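Local structure of cephalosporin hydroxylase CMCI (Streptomyces clavuligerus, 2BM8) at residues Asp66-Val72 with Ala220-Leu224; Tyr73-Leu77 with Trp98-Thr103; Ile184-Pro190 with Gln223-Gly227. The protein probably acts in cephamycin biosynthesis, in the 7-alpha-methoxylation of the cephalosporin nucleus, and belongs to a family related to Rossmann-fold methyltransferases. The protein carries 3 engineered substitutions. All blocks are in the same frame, centred on the assembly; numbering follows the deposited sequence.

Contact 1. Residues Asp66-Val72 with Ala220-Leu224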
loop_
_atom_site.group_PDB
_atom_site.type_symbol
_atom_site.label_atom_id
_atom_site.label_comp_id
_atom_site.label_asym_id
_atom_site.label_seq_id
_atom_site.Cartn_x
_atom_site.Cartn_y
_atom_site.Cartn_z
ATOM N N ASP B 66 2.119 -19.854 -13.131
ATOM C CA ASP B 66 0.904 -19.058 -13.032
ATOM C C ASP B 66 0.554 -18.338 -14.345
ATOM O O ASP B 66 1.337 -18.387 -15.291
ATOM C CB ASP B 66 0.885 -18.184 -11.751
ATOM C CG ASP B 66 1.896 -17.080 -11.745
ATOM O OD1 ASP B 66 2.170 -16.465 -12.802
ATOM O OD2 ASP B 66 2.439 -16.731 -10.668
ATOM N N PRO B 67 -0.658 -17.786 -14.445
ATOM C CA PRO B 67 -1.112 -17.146 -15.679
ATOM C C PRO B 67 -0.181 -16.094 -16.287
ATOM O O PRO B 67 -0.106 -16.011 -17.489
ATOM C CB PRO B 67 -2.440 -16.500 -15.263
ATOM C CG PRO B 67 -2.958 -17.406 -14.230
ATOM C CD PRO B 67 -1.733 -17.798 -13.431
ATOM N N ASP B 68 0.499 -15.303 -15.484
ATOM C CA ASP B 68 1.393 -14.294 -16.021
ATOM C C ASP B 68 2.608 -14.960 -16.647
ATOM O O ASP B 68 3.127 -14.490 -17.658
ATOM C CB ASP B 68 1.772 -13.302 -14.912
ATOM C CG ASP B 68 0.531 -12.600 -14.331
ATOM O OD1 ASP B 68 -0.289 -12.099 -15.152
ATOM O OD2 ASP B 68 0.253 -12.533 -13.097
ATOM N N THR B 69 3.058 -16.060 -16.050
ATOM C CA THR B 69 4.165 -16.833 -16.603
ATOM C C THR B 69 3.798 -17.568 -17.906
ATOM O O THR B 69 4.569 -17.553 -18.867
ATOM C CB THR B 69 4.649 -17.815 -15.557
ATOM O OG1 THR B 69 5.190 -17.079 -14.460
ATOM C CG2 THR B 69 5.823 -18.634 -16.067
ATOM N N GLN B 70 2.624 -18.203 -17.907
ATOM C CA GLN B 70 2.058 -18.811 -19.099
ATOM C C GLN B 70 2.002 -17.800 -20.241
ATOM O O GLN B 70 2.360 -18.131 -21.368
ATOM C CB GLN B 70 0.651 -19.342 -18.815
ATOM C CG GLN B 70 0.596 -20.579 -17.923
ATOM C CD GLN B 70 -0.839 -20.931 -17.522
ATOM O OE1 GLN B 70 -1.736 -20.988 -18.383
ATOM N NE2 GLN B 70 -1.061 -21.154 -16.222
ATOM N N ALA B 71 1.574 -16.577 -19.946
ATOM C CA ALA B 71 1.508 -15.505 -20.957
ATOM C C ALA B 71 2.870 -15.166 -21.582
ATOM O O ALA B 71 2.982 -14.991 -22.789
ATOM C CB ALA B 71 0.903 -14.236 -20.361
ATOM N N VAL B 72 3.896 -15.060 -20.747
ATOM C CA VAL B 72 5.248 -14.818 -21.216
ATOM C C VAL B 72 5.731 -15.978 -22.108
ATOM O O VAL B 72 6.167 -15.742 -23.229
ATOM C CB VAL B 72 6.213 -14.596 -20.031
ATOM C CG1 VAL B 72 7.661 -14.679 -20.489
ATOM C CG2 VAL B 72 5.921 -13.268 -19.356
ATOM N N ALA B 220 8.506 -9.559 -16.895
ATOM C CA ALA B 220 7.084 -9.742 -17.230
ATOM C C ALA B 220 6.302 -10.677 -16.296
ATOM O O ALA B 220 5.090 -10.719 -16.361
ATOM C CB ALA B 220 6.945 -10.198 -18.680
ATOM N N SER B 221 6.982 -11.427 -15.439
ATOM C CA SER B 221 6.296 -12.191 -14.393
ATOM C C SER B 221 7.142 -12.383 -13.154
ATOM O O SER B 221 8.358 -12.489 -13.246
ATOM C CB SER B 221 5.840 -13.559 -14.919
ATOM O OG SER B 221 6.867 -14.541 -14.839
ATOM N N SER B 222 6.487 -12.453 -11.995
ATOM C CA SER B 222 7.189 -12.675 -10.734
ATOM C C SER B 222 7.964 -14.009 -10.700
ATOM O O SER B 222 8.998 -14.093 -10.053
ATOM C CB SER B 222 6.233 -12.551 -9.544
ATOM O OG SER B 222 5.436 -13.709 -9.367
ATOM N N GLN B 223 7.517 -15.032 -11.432
ATOM C CA GLN B 223 8.254 -16.301 -11.455
ATOM C C GLN B 223 9.501 -16.253 -12.348
ATOM O O GLN B 223 10.495 -16.903 -12.052
ATOM C CB GLN B 223 7.355 -17.477 -11.877
ATOM C CG GLN B 223 6.383 -17.973 -10.777
ATOM C CD GLN B 223 5.358 -18.963 -11.321
ATOM O OE1 GLN B 223 4.826 -18.762 -12.430
ATOM N NE2 GLN B 223 5.067 -20.032 -10.545
ATOM N N LEU B 224 9.453 -15.500 -13.437
ATOM C CA LEU B 224 10.584 -15.410 -14.343
ATOM C C LEU B 224 11.480 -14.201 -14.079
ATOM O O LEU B 224 12.491 -14.042 -14.734
ATOM C CB LEU B 224 10.075 -15.328 -15.769
ATOM C CG LEU B 224 9.256 -16.509 -16.239
ATOM C CD1 LEU B 224 8.657 -16.187 -17.588
ATOM C CD2 LEU B 224 10.130 -17.749 -16.286
HETATM O O HOH W 1 4.639 -15.144 -11.955
#
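Q223 turns its side-chain carbonyl to the start of helix 67-80, where two donors converge on OE1. The backbone N of D66 reaches Q223 OE1 at 3.0 Å with an N-H...O angle of 171°, nearly straight although the donor is tilted from the carbonyl plane. T69 OG1 gives its proton to the same Q223 OE1 at 2.7 Å, in the amide plane and on a lone pair. Having spent its proton there, the T69 hydroxyl acts as an acceptor as well: S221 OG donates to T69 OG1 at 3.1 Å. S221 OG, set between its own backbone N and carbonyl carbon (chi1 85°), in turn accepts from L224 N at 3.1 Å, which makes an ST motif in the loop joining strands 211-214 and 228-231 of the Rossmann-like sheet. D66 is the N-cap of the helix, its OD1 receiving weak bonds from the backbone N of D68 and of T69. A water extends the network, donating to D66 OD1 at 2.9 Å and accepting from Q223 N at 2.9 Å. The D66 carboxylate and the Q223 amide stack with their planes 17° apart, the two chains running past one another in opposite senses. Q223 NE2 binds L64 O, which fixes the amide's flip. One helical turn on, the contact is apolar: V72 CG2 meets A220 CB at 3.3 Å, and V72 CG1 meets L224 CD1 tip to tip at 3.4 Å. P67 and D68 pack on P67 of a second subunit, and A220 on L48 of that subunit.

Contact 2. Residues Tyr73-Leu77 with Trp98-Thr103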
loop_
_atom_site.group_PDB
_atom_site.type_symbol
_atom_site.label_atom_id
_atom_site.label_comp_id
_atom_site.label_asym_id
_atom_site.label_seq_id
_atom_site.Cartn_x
_atom_site.Cartn_y
_atom_site.Cartn_z
ATOM N N TYR B 73 5.625 -17.213 -21.618
ATOM C CA TYR B 73 6.022 -18.386 -22.415
ATOM C C TYR B 73 5.226 -18.510 -23.715
ATOM O O TYR B 73 5.707 -19.054 -24.683
ATOM C CB TYR B 73 5.887 -19.695 -21.625
ATOM C CG TYR B 73 7.047 -19.980 -20.690
ATOM C CD1 TYR B 73 6.848 -20.072 -19.327
ATOM C CD2 TYR B 73 8.337 -20.177 -21.176
ATOM C CE1 TYR B 73 7.894 -20.323 -18.460
ATOM C CE2 TYR B 73 9.405 -20.438 -20.316
ATOM C CZ TYR B 73 9.178 -20.505 -18.951
ATOM O OH TYR B 73 10.204 -20.768 -18.063
ATOM N N HIS B 74 4.001 -18.024 -23.735
ATOM C CA HIS B 74 3.219 -18.101 -24.947
ATOM C C HIS B 74 3.843 -17.202 -26.001
ATOM O O HIS B 74 4.049 -17.640 -27.134
ATOM C CB HIS B 74 1.774 -17.702 -24.705
ATOM C CG HIS B 74 0.988 -17.575 -25.962
ATOM N ND1 HIS B 74 1.012 -16.435 -26.731
ATOM C CD2 HIS B 74 0.197 -18.459 -26.612
ATOM C CE1 HIS B 74 0.244 -16.612 -27.791
ATOM N NE2 HIS B 74 -0.255 -17.835 -27.747
ATOM N N ASP B 75 4.152 -15.956 -25.613
ATOM C CA ASP B 75 4.816 -14.992 -26.502
ATOM C C ASP B 75 6.174 -15.511 -26.967
ATOM O O ASP B 75 6.512 -15.399 -28.125
ATOM C CB ASP B 75 5.004 -13.625 -25.819
ATOM C CG ASP B 75 3.672 -12.926 -25.483
ATOM O OD1 ASP B 75 2.647 -13.270 -26.118
ATOM O OD2 ASP B 75 3.561 -12.035 -24.586
ATOM N N MET B 76 6.932 -16.103 -26.056
ATOM C CA MET B 76 8.248 -16.636 -26.365
ATOM C C MET B 76 8.147 -17.775 -27.368
ATOM O O MET B 76 8.862 -17.806 -28.344
ATOM C CB MET B 76 8.918 -17.120 -25.087
ATOM C CG MET B 76 10.355 -17.586 -25.275
ATOM S SD MET B 76 11.034 -18.193 -23.732
ATOM C CE MET B 76 11.014 -16.685 -22.732
ATOM N N LEU B 77 7.233 -18.701 -27.128
ATOM C CA LEU B 77 6.993 -19.787 -28.058
ATOM C C LEU B 77 6.636 -19.257 -29.443
ATOM O O LEU B 77 7.189 -19.721 -30.439
ATOM C CB LEU B 77 5.892 -20.709 -27.538
ATOM C CG LEU B 77 6.415 -21.922 -26.781
ATOM C CD1 LEU B 77 7.456 -21.567 -25.724
ATOM C CD2 LEU B 77 5.259 -22.678 -26.159
ATOM N N TRP B 98 1.410 -28.903 -21.014
ATOM C CA TRP B 98 1.019 -27.564 -21.426
ATOM C C TRP B 98 1.906 -27.098 -22.577
ATOM O O TRP B 98 1.400 -26.670 -23.605
ATOM C CB TRP B 98 1.088 -26.583 -20.246
ATOM C CG TRP B 98 0.659 -25.194 -20.603
ATOM C CD1 TRP B 98 -0.606 -24.766 -20.804
ATOM C CD2 TRP B 98 1.500 -24.073 -20.833
ATOM N NE1 TRP B 98 -0.617 -23.432 -21.130
ATOM C CE2 TRP B 98 0.673 -22.985 -21.161
ATOM C CE3 TRP B 98 2.877 -23.869 -20.783
ATOM C CZ2 TRP B 98 1.170 -21.728 -21.446
ATOM C CZ3 TRP B 98 3.373 -22.618 -21.054
ATOM C CH2 TRP B 98 2.522 -21.565 -21.392
ATOM N N PHE B 99 3.215 -27.212 -22.413
ATOM C CA PHE B 99 4.158 -26.827 -23.466
ATOM C C PHE B 99 3.903 -27.602 -24.755
ATOM O O PHE B 99 3.956 -27.031 -25.841
ATOM C CB PHE B 99 5.608 -27.072 -23.036
ATOM C CG PHE B 99 6.204 -25.962 -22.231
ATOM C CD1 PHE B 99 6.777 -26.219 -20.993
ATOM C CD2 PHE B 99 6.223 -24.664 -22.712
ATOM C CE1 PHE B 99 7.339 -25.203 -20.249
ATOM C CE2 PHE B 99 6.792 -23.642 -21.970
ATOM C CZ PHE B 99 7.345 -23.918 -20.734
ATOM N N ARG B 100 3.654 -28.902 -24.613
ATOM C CA ARG B 100 3.328 -29.775 -25.734
ATOM C C ARG B 100 2.042 -29.334 -26.415
ATOM O O ARG B 100 2.008 -29.134 -27.614
ATOM C CB ARG B 100 3.184 -31.225 -25.263
ATOM C CG ARG B 100 3.120 -32.230 -26.400
ATOM C CD ARG B 100 1.696 -32.553 -26.911
ATOM N NE ARG B 100 0.738 -32.756 -25.821
ATOM C CZ ARG B 100 0.693 -33.841 -25.050
ATOM N NH1 ARG B 100 1.542 -34.840 -25.230
ATOM N NH2 ARG B 100 -0.197 -33.930 -24.083
ATOM N N ASP B 101 0.977 -29.193 -25.641
ATOM C CA ASP B 101 -0.306 -28.747 -26.183
ATOM C C ASP B 101 -0.147 -27.437 -26.938
ATOM O O ASP B 101 -0.610 -27.313 -28.056
ATOM C CB ASP B 101 -1.319 -28.541 -25.069
ATOM C CG ASP B 101 -1.841 -29.831 -24.511
ATOM O OD1 ASP B 101 -1.519 -30.916 -25.014
ATOM O OD2 ASP B 101 -2.593 -29.844 -23.542
ATOM N N LEU B 102 0.542 -26.487 -26.320
ATOM C CA LEU B 102 0.625 -25.129 -26.831
ATOM C C LEU B 102 1.428 -25.059 -28.116
ATOM O O LEU B 102 1.109 -24.292 -29.014
ATOM C CB LEU B 102 1.263 -24.228 -25.774
ATOM C CG LEU B 102 0.996 -22.736 -25.866
ATOM C CD1 LEU B 102 -0.437 -22.432 -26.262
ATOM C CD2 LEU B 102 1.312 -22.108 -24.536
ATOM N N THR B 103 2.476 -25.864 -28.197
ATOM C CA THR B 103 3.253 -25.974 -29.411
ATOM C C THR B 103 2.455 -26.666 -30.538
ATOM O O THR B 103 2.622 -26.314 -31.693
ATOM C CB THR B 103 4.604 -26.708 -29.145
ATOM O OG1 THR B 103 4.399 -27.909 -28.394
ATOM C CG2 THR B 103 5.513 -25.878 -28.262
#
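W98 brings the edge of its indole to Y73: with CG anti to the backbone N (chi1 -178°), the ring extends toward helix 67-80 and CH2 meets Y73 CB at 3.9 Å, near the indole plane. Next in sequence, F99 makes a T-shaped pair with Y73. The ring centroids of F99 and Y73 are 5.2 Å apart and the planes 87° apart, with F99 CZ over the centre of the tyrosine face. Another part of the F99 edge receives L77, whose CD2 lies 4.1 Å from F99 CD2. One turn later L102 reaches the edge of the H74 imidazole, CD1 to H74 CD2 at 4.0 Å, L102 lying roughly perpendicular to the H74 side chain. T103 closes the row, its CG2 touching L77 CD2 at 3.8 Å. L77 CD2, which also lies 4.3 Å from L102 CG, therefore touches F99, L102 and T103. The helix segments cross at -48° with axes 11.1 Å apart, a separation the aromatic rings span. Helix 94-106 is the crossover of a beta-alpha-beta unit between parallel strands 84-88 and 111-116, and both helices pack on I85 of the first of these. H74 also meets the ring of W58 of a second subunit. No hydrogen bond crosses between the two segments, and the Y73 hydroxyl bonds to E186; cohesion here therefore probably comes from dispersion and the edge-to-face pair among seven buried residues.

Contact 3. Residues Ile184-Pro190 with Gln223-Gly227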
loop_
_atom_site.group_PDB
_atom_site.type_symbol
_atom_site.label_atom_id
_atom_site.label_comp_id
_atom_site.label_asym_id
_atom_site.label_seq_id
_atom_site.Cartn_x
_atom_site.Cartn_y
_atom_site.Cartn_z
ATOM N N ILE B 184 16.713 -20.514 -18.897
ATOM C CA ILE B 184 15.812 -19.829 -17.983
ATOM C C ILE B 184 15.843 -20.424 -16.578
ATOM O O ILE B 184 15.704 -21.636 -16.398
ATOM C CB ILE B 184 14.380 -19.874 -18.541
ATOM C CG1 ILE B 184 14.283 -18.949 -19.757
ATOM C CG2 ILE B 184 13.374 -19.440 -17.486
ATOM C CD1 ILE B 184 13.107 -19.210 -20.639
ATOM N N ILE B 185 16.008 -19.563 -15.580
ATOM C CA ILE B 185 15.960 -19.998 -14.191
ATOM C C ILE B 185 14.747 -19.381 -13.549
ATOM O O ILE B 185 14.685 -18.179 -13.361
ATOM C CB ILE B 185 17.247 -19.593 -13.452
ATOM C CG1 ILE B 185 18.429 -20.383 -14.003
ATOM C CG2 ILE B 185 17.111 -19.871 -11.963
ATOM C CD1 ILE B 185 19.751 -19.719 -13.832
ATOM N N GLU B 186 13.767 -20.204 -13.221
ATOM C CA GLU B 186 12.542 -19.696 -12.617
ATOM C C GLU B 186 12.757 -19.533 -11.115
ATOM O O GLU B 186 13.540 -20.268 -10.534
ATOM C CB GLU B 186 11.373 -20.635 -12.920
ATOM C CG GLU B 186 11.068 -20.800 -14.414
ATOM C CD GLU B 186 9.699 -21.421 -14.698
ATOM O OE1 GLU B 186 9.006 -21.784 -13.733
ATOM O OE2 GLU B 186 9.328 -21.568 -15.893
ATOM N N ASP B 187 12.128 -18.512 -10.525
ATOM C CA ASP B 187 11.969 -18.340 -9.076
ATOM C C ASP B 187 13.229 -17.983 -8.292
ATOM O O ASP B 187 13.211 -17.045 -7.479
ATOM C CB ASP B 187 11.336 -19.588 -8.445
ATOM C CG ASP B 187 9.921 -19.841 -8.946
ATOM O OD1 ASP B 187 9.050 -18.968 -8.689
ATOM O OD2 ASP B 187 9.596 -20.859 -9.602
ATOM N N MET B 188 14.310 -18.721 -8.529
ATOM C CA MET B 188 15.418 -18.748 -7.585
ATOM C C MET B 188 16.392 -17.571 -7.639
ATOM O O MET B 188 16.988 -17.241 -6.611
ATOM C CB MET B 188 16.197 -20.066 -7.702
ATOM C CG MET B 188 17.049 -20.383 -6.457
ATOM S SD MET B 188 16.130 -20.389 -4.854
ATOM C CE MET B 188 15.810 -22.158 -4.630
ATOM N N ILE B 189 16.548 -16.928 -8.798
ATOM C CA ILE B 189 17.591 -15.903 -8.930
ATOM C C ILE B 189 17.460 -14.739 -7.949
ATOM O O ILE B 189 18.444 -14.331 -7.369
ATOM C CB ILE B 189 17.753 -15.427 -10.391
ATOM C CG1 ILE B 189 18.792 -16.320 -11.069
ATOM C CG2 ILE B 189 18.200 -13.968 -10.470
ATOM C CD1 ILE B 189 18.913 -16.160 -12.535
ATOM N N PRO B 190 16.279 -14.183 -7.762
ATOM C CA PRO B 190 16.085 -13.146 -6.744
ATOM C C PRO B 190 16.466 -13.557 -5.327
ATOM O O PRO B 190 16.954 -12.700 -4.605
ATOM C CB PRO B 190 14.587 -12.859 -6.833
ATOM C CG PRO B 190 14.290 -13.132 -8.255
ATOM C CD PRO B 190 15.043 -14.422 -8.518
ATOM N N GLN B 223 7.517 -15.032 -11.432
ATOM C CA GLN B 223 8.254 -16.301 -11.455
ATOM C C GLN B 223 9.501 -16.253 -12.348
ATOM O O GLN B 223 10.495 -16.903 -12.052
ATOM C CB GLN B 223 7.355 -17.477 -11.877
ATOM C CG GLN B 223 6.383 -17.973 -10.777
ATOM C CD GLN B 223 5.358 -18.963 -11.321
ATOM O OE1 GLN B 223 4.826 -18.762 -12.430
ATOM N NE2 GLN B 223 5.067 -20.032 -10.545
ATOM N N LEU B 224 9.453 -15.500 -13.437
ATOM C CA LEU B 224 10.584 -15.410 -14.343
ATOM C C LEU B 224 11.480 -14.201 -14.079
ATOM O O LEU B 224 12.491 -14.042 -14.734
ATOM C CB LEU B 224 10.075 -15.328 -15.769
ATOM C CG LEU B 224 9.256 -16.509 -16.239
ATOM C CD1 LEU B 224 8.657 -16.187 -17.588
ATOM C CD2 LEU B 224 10.130 -17.749 -16.286
ATOM N N ASP B 225 11.075 -13.358 -13.134
ATOM C CA ASP B 225 11.776 -12.145 -12.720
ATOM C C ASP B 225 13.275 -12.281 -12.837
ATOM O O ASP B 225 13.874 -13.123 -12.164
ATOM C CB ASP B 225 11.431 -11.861 -11.243
ATOM C CG ASP B 225 11.819 -10.466 -10.791
ATOM O OD1 ASP B 225 12.449 -9.697 -11.530
ATOM O OD2 ASP B 225 11.525 -10.044 -9.669
ATOM N N ARG B 226 13.867 -11.451 -13.695
ATOM C CA ARG B 226 15.321 -11.322 -13.830
ATOM C C ARG B 226 16.066 -12.650 -14.077
ATOM O O ARG B 226 17.242 -12.758 -13.733
ATOM C CB ARG B 226 15.893 -10.626 -12.588
ATOM C CG ARG B 226 15.502 -9.160 -12.422
ATOM C CD ARG B 226 15.856 -8.586 -11.042
ATOM N NE ARG B 226 14.901 -9.027 -10.021
ATOM C CZ ARG B 226 15.072 -8.914 -8.706
ATOM N NH1 ARG B 226 16.171 -8.385 -8.195
ATOM N NH2 ARG B 226 14.130 -9.355 -7.886
ATOM N N GLY B 227 15.395 -13.629 -14.694
ATOM C CA GLY B 227 15.934 -14.978 -14.862
ATOM C C GLY B 227 15.888 -15.538 -16.276
ATOM O O GLY B 227 16.211 -16.708 -16.487
HETATM O O HOH W 2 6.837 -20.027 -7.932
#
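E186 and L224 both hold CG anti to the carbonyl carbon, beside the backbone N (chi1 -61° in each); this shared torsion, on backbones that run past each other here, leaves the two chains alongside one another, and L224 CD2 touches E186 CG at 3.7 Å. I184 has CG2 anti to its backbone N, and this branch meets the same L224 methyl. The backbones are joined by two bonds. I185 N donates to G227 O at 3.0 Å (168°), and D187 N to Q223 O at 2.8 Å (159°). Between these bonds the chain makes a type II beta turn from L224 to G227, closed by G227 N to L224 O at 2.9 Å; having no side chain, G227 can sit close against I185. A water links the ends of D187 and Q223, donating to D187 OD1 at 2.6 Å and accepting from Q223 NE2 at 3.2 Å. Within the turn R226 grips D225 side-on, NE to OD1 at 3.0 Å and NH2 to OD2, approaching from above the carboxylate plane. P190 CB rests obliquely against R226 NH2, and I189 CG2 against R226 O, which also accepts from W41 of a second subunit. The E186 carboxylate is held by K65 and by Y73 OH. The contact lies where strand 182-185 gives way to helix 189-195 and the turn leads into the antiparallel neighbour, strand 228-231; I184 and L224 lean together on Y73 of helix 67-80.

Overall arrangement
Contact 2 is the core contact, with every touching residue buried, whereas contacts 1 and 3 are partly buried and contain partly exposed polar groups. The chemistry follows: contact 2 joins two helices by apolar and aromatic packing, contact 1 ties a helix start to a loop mainly through side-chain hydrogen bonds, and contact 3 continues sheet-like backbone pairing into a turn. Contacts 1 and 2 use successive turns of helix 67-80. Contacts 1 and 3 share Q223 and L224, so one loop is held from two directions. Y73 connects contacts 2 and 3. All three touch a second subunit.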